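Putative phosphomethylpyrimidine kinase (PDB 3MBH) probably phosphorylates pyridoxal and related forms of vitamin B6 with ATP, as a pyridoxal kinase of the ribokinase family, and is seen here with pyridoxal bound. Local coordinates at residues A244-T249 / M285-L290; P157-A160 / E165-K168. One frame throughout, in Å; residues are numbered along the deposited sequence.

Contact 1. Residues A244-T249 / M285-L290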
# COMPACT_ATOMS: atom_id res chain seq x y z
N ALA A 244 20.48 -2.70 6.77
CA ALA A 244 19.88 -3.44 7.89
C ALA A 244 19.85 -2.59 9.13
O ALA A 244 18.83 -2.50 9.81
CB ALA A 244 20.63 -4.75 8.16
N LEU A 245 20.98 -1.97 9.44
CA LEU A 245 21.06 -1.03 10.56
C LEU A 245 20.02 0.11 10.52
O LEU A 245 19.44 0.49 11.55
CB LEU A 245 22.47 -0.41 10.61
CG LEU A 245 23.67 -1.33 10.87
CD1 LEU A 245 25.03 -0.51 10.86
CD2 LEU A 245 23.51 -2.11 12.13
N ASP A 246 19.83 0.71 9.34
CA ASP A 246 18.82 1.77 9.14
C ASP A 246 17.41 1.27 9.31
O ASP A 246 16.62 1.89 10.03
CB ASP A 246 19.01 2.44 7.77
CG ASP A 246 20.20 3.42 7.80
OD1 ASP A 246 20.19 4.29 8.70
OD2 ASP A 246 21.11 3.33 6.96
N ARG A 247 17.10 0.13 8.70
CA ARG A 247 15.78 -0.45 8.83
C ARG A 247 15.47 -0.75 10.29
O ARG A 247 14.38 -0.42 10.76
CB ARG A 247 15.65 -1.71 7.99
CG ARG A 247 15.71 -1.44 6.53
CD ARG A 247 15.37 -2.68 5.66
NE ARG A 247 13.99 -3.09 5.80
CZ ARG A 247 13.50 -4.20 5.28
NH1 ARG A 247 14.27 -5.04 4.60
NH2 ARG A 247 12.19 -4.47 5.45
N ALA A 248 16.41 -1.38 11.00
CA ALA A 248 16.21 -1.78 12.42
C ALA A 248 16.04 -0.56 13.34
O ALA A 248 15.07 -0.50 14.10
CB ALA A 248 17.31 -2.68 12.94
N THR A 249 16.89 0.45 13.19
CA THR A 249 16.82 1.61 14.05
C THR A 249 15.56 2.46 13.78
O THR A 249 14.93 2.97 14.71
CB THR A 249 18.12 2.43 14.00
OG1 THR A 249 18.48 2.75 12.64
CG2 THR A 249 19.30 1.62 14.69
N MSE A 285 18.79 6.66 4.41
CA MSE A 285 19.89 6.19 5.18
C MSE A 285 20.45 7.20 6.17
O MSE A 285 20.65 8.37 5.84
CB MSE A 285 20.97 5.64 4.26
CG MSE A 285 20.56 4.26 3.72
SE MSE A 285 22.05 3.39 2.85
CE MSE A 285 22.39 2.13 4.21
N ALA A 286 20.72 6.72 7.36
CA ALA A 286 21.34 7.50 8.43
C ALA A 286 22.73 6.91 8.83
O ALA A 286 23.59 7.62 9.31
CB ALA A 286 20.41 7.54 9.57
N SER A 287 22.97 5.64 8.57
CA SER A 287 24.25 5.01 8.89
C SER A 287 25.45 5.61 8.11
O SER A 287 25.33 6.07 6.96
CB SER A 287 24.14 3.48 8.67
OG SER A 287 23.62 3.22 7.39
N TYR A 288 26.59 5.67 8.77
CA TYR A 288 27.76 6.14 8.09
C TYR A 288 28.99 5.40 8.43
O TYR A 288 29.13 4.80 9.52
CB TYR A 288 27.94 7.65 8.28
CG TYR A 288 28.12 8.09 9.68
CD1 TYR A 288 27.03 8.29 10.49
CD2 TYR A 288 29.39 8.36 10.17
CE1 TYR A 288 27.17 8.71 11.82
CE2 TYR A 288 29.57 8.81 11.49
CZ TYR A 288 28.45 8.99 12.31
OH TYR A 288 28.60 9.42 13.61
N GLU A 289 29.90 5.46 7.48
CA GLU A 289 31.09 4.61 7.56
C GLU A 289 32.09 5.33 8.44
O GLU A 289 32.24 6.54 8.31
CB GLU A 289 31.66 4.32 6.16
CG GLU A 289 32.94 3.54 6.21
CD GLU A 289 33.34 2.85 4.89
OE1 GLU A 289 32.82 3.19 3.82
OE2 GLU A 289 34.19 1.95 4.95
N LEU A 290 32.70 4.61 9.38
CA LEU A 290 33.88 5.08 10.13
C LEU A 290 35.11 4.63 9.37
O LEU A 290 35.41 3.44 9.29
CB LEU A 290 33.91 4.54 11.56
CG LEU A 290 32.65 4.85 12.38
CD1 LEU A 290 32.55 3.98 13.62
CD2 LEU A 290 32.62 6.35 12.71
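D246 reaches out from helix 241-257 of the ribokinase-like fold and takes hold of the turn M285-S287, just before the C-terminal strand 288-290. Backbone bonds to its carboxylate come first: OD1 accepts from two successive amides, A286 N at 2.8 Å and S287 N at 3.1 Å. D246 OD1 offers its syn lone pair to S287 N, whereas A286 N comes in from above the carboxylate plane, 47° out of it. A weak third bond, S287 N to D246 OD2, adds to this bridge.

Side-chain polar contacts centre on OD2, which the hydroxyl of S287 meets in a short bond of 2.5 Å, from the opposite face of the carboxylate to A286 N, 38° out of its plane. That OG sits between its own backbone N and carbonyl carbon (chi1 51°), turned back toward the helix, and is also bonded to P242 O in the first turn. With both oxygens gripped, the buried carboxylate has little freedom to rotate.

Van der Waals contacts are slighter: the selenomethionine M285, in one of its two conformers, crosses D246 at about a right angle and brings CE to 3.3 Å from D246 OD2. Beyond the turn, S287 O binds R257 of a second subunit, and Y288 pairs with K210 of strand 207-213. Beside the A286 N bond, the CB methyl of A286 stands 3.4 Å from D246 OD1.

Contact 2. Residues P157-A160 / E165-K168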
# COMPACT_ATOMS: atom_id res chain seq x y z
N PRO A 157 35.58 -4.57 32.57
CA PRO A 157 34.56 -3.85 33.31
C PRO A 157 33.79 -2.89 32.41
O PRO A 157 34.36 -2.33 31.47
CB PRO A 157 35.35 -3.05 34.36
CG PRO A 157 36.76 -3.46 34.22
CD PRO A 157 36.95 -4.22 32.97
N TYR A 158 32.50 -2.74 32.71
CA TYR A 158 31.60 -1.86 32.00
C TYR A 158 32.18 -0.46 31.95
O TYR A 158 32.67 0.05 32.96
CB TYR A 158 30.21 -1.83 32.67
CG TYR A 158 29.23 -0.97 31.91
CD1 TYR A 158 28.57 -1.47 30.80
CD2 TYR A 158 29.02 0.36 32.25
CE1 TYR A 158 27.70 -0.68 30.06
CE2 TYR A 158 28.14 1.16 31.50
CZ TYR A 158 27.48 0.63 30.42
OH TYR A 158 26.63 1.39 29.64
N LYS A 159 32.13 0.18 30.79
CA LYS A 159 32.61 1.55 30.65
C LYS A 159 31.61 2.31 29.76
O LYS A 159 31.34 1.89 28.64
CB LYS A 159 34.02 1.49 30.04
CG LYS A 159 34.76 2.78 29.86
CD LYS A 159 36.19 2.49 29.29
CE LYS A 159 37.05 3.73 29.17
NZ LYS A 159 36.61 4.73 28.14
N ALA A 160 31.04 3.41 30.26
CA ALA A 160 30.07 4.19 29.44
C ALA A 160 30.70 5.17 28.46
O ALA A 160 30.05 5.58 27.52
CB ALA A 160 29.08 4.91 30.35
N GLU A 165 37.22 5.08 18.26
CA GLU A 165 38.41 4.26 18.10
C GLU A 165 38.38 3.04 18.98
O GLU A 165 38.72 1.95 18.52
CB GLU A 165 39.67 5.06 18.42
CG GLU A 165 40.92 4.47 17.79
N GLU A 166 37.97 3.18 20.24
CA GLU A 166 37.89 2.03 21.15
C GLU A 166 36.74 1.08 20.77
O GLU A 166 36.89 -0.16 20.87
CB GLU A 166 37.73 2.47 22.62
CG GLU A 166 38.89 3.36 23.18
CD GLU A 166 38.56 3.94 24.55
OE1 GLU A 166 37.40 4.36 24.77
OE2 GLU A 166 39.43 3.92 25.45
N LEU A 167 35.62 1.63 20.33
CA LEU A 167 34.53 0.78 19.87
C LEU A 167 34.94 -0.00 18.64
O LEU A 167 34.59 -1.17 18.53
CB LEU A 167 33.23 1.56 19.64
CG LEU A 167 32.71 1.99 21.02
CD1 LEU A 167 32.15 3.37 20.98
CD2 LEU A 167 31.71 1.02 21.57
N LYS A 168 35.71 0.61 17.74
CA LYS A 168 36.23 -0.13 16.57
C LYS A 168 37.09 -1.33 16.99
O LYS A 168 36.98 -2.42 16.43
CB LYS A 168 37.01 0.81 15.64
CG LYS A 168 36.12 1.77 14.85
CD LYS A 168 36.87 2.74 13.93
CE LYS A 168 37.30 2.12 12.60
NZ LYS A 168 38.15 3.07 11.69
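K159 and E166 meet at their charged ends, the lysine reaching from the loop after helix 147-154 and the glutamate from the first turn of helix 164-176. The closer contacts lie behind the bridge: K159 rests against F151 of helix 147-154, and OE1 of E166, tied back to its own helix start, accepts the backbone N-H of T163. The same oxygen thus serves both T163 N and the lysine, with T163 N as the stronger partner.

The link between them is loose. NZ of K159 stands 3.5 Å from E166 OE1, a salt bridge with a weak hydrogen bond, and 4.0 Å from E166 OE2, which makes the approach lopsided toward one oxygen. The lysine chain leaves with CG anti to its N (chi1 -177°) and stays extended as far as CE; only the last torsion bends, to -67°, placing the ammonium group beside the carboxylate. The two side chains cross at about a right angle and span a gap of 10.9 Å between the CA atoms of K159 and E166. Only 59 Å² is buried, and both residues remain partly open to solvent, so the attraction is probably well screened.

A carboxylate here, near the positive end of the helix dipole, would probably be favoured as an anion. Its bond to T163 N, three residues back, is the glutamate half of the capping-box pattern found at helix N-termini.

How the contacts relate
Contact 2 closes before contact 1 opens along the chain, and their centres lie 20 Å apart, yet the two touch at one point: NZ of K168 comes within 3.7 Å of L290 O, a packing approach. Y208 of strand 207-213 joins them further, since it makes a cation-pi contact with K168 and a backbone bond with L290. The C-terminal strand thus runs from the turn held by D246 toward helix 164-176. Both contacts lie away from the pyridoxal pocket. Contact 1 is joined to it through the fold: A244 and L245 pack on I231 of helix 223-236, which also carries the pocket residue D225.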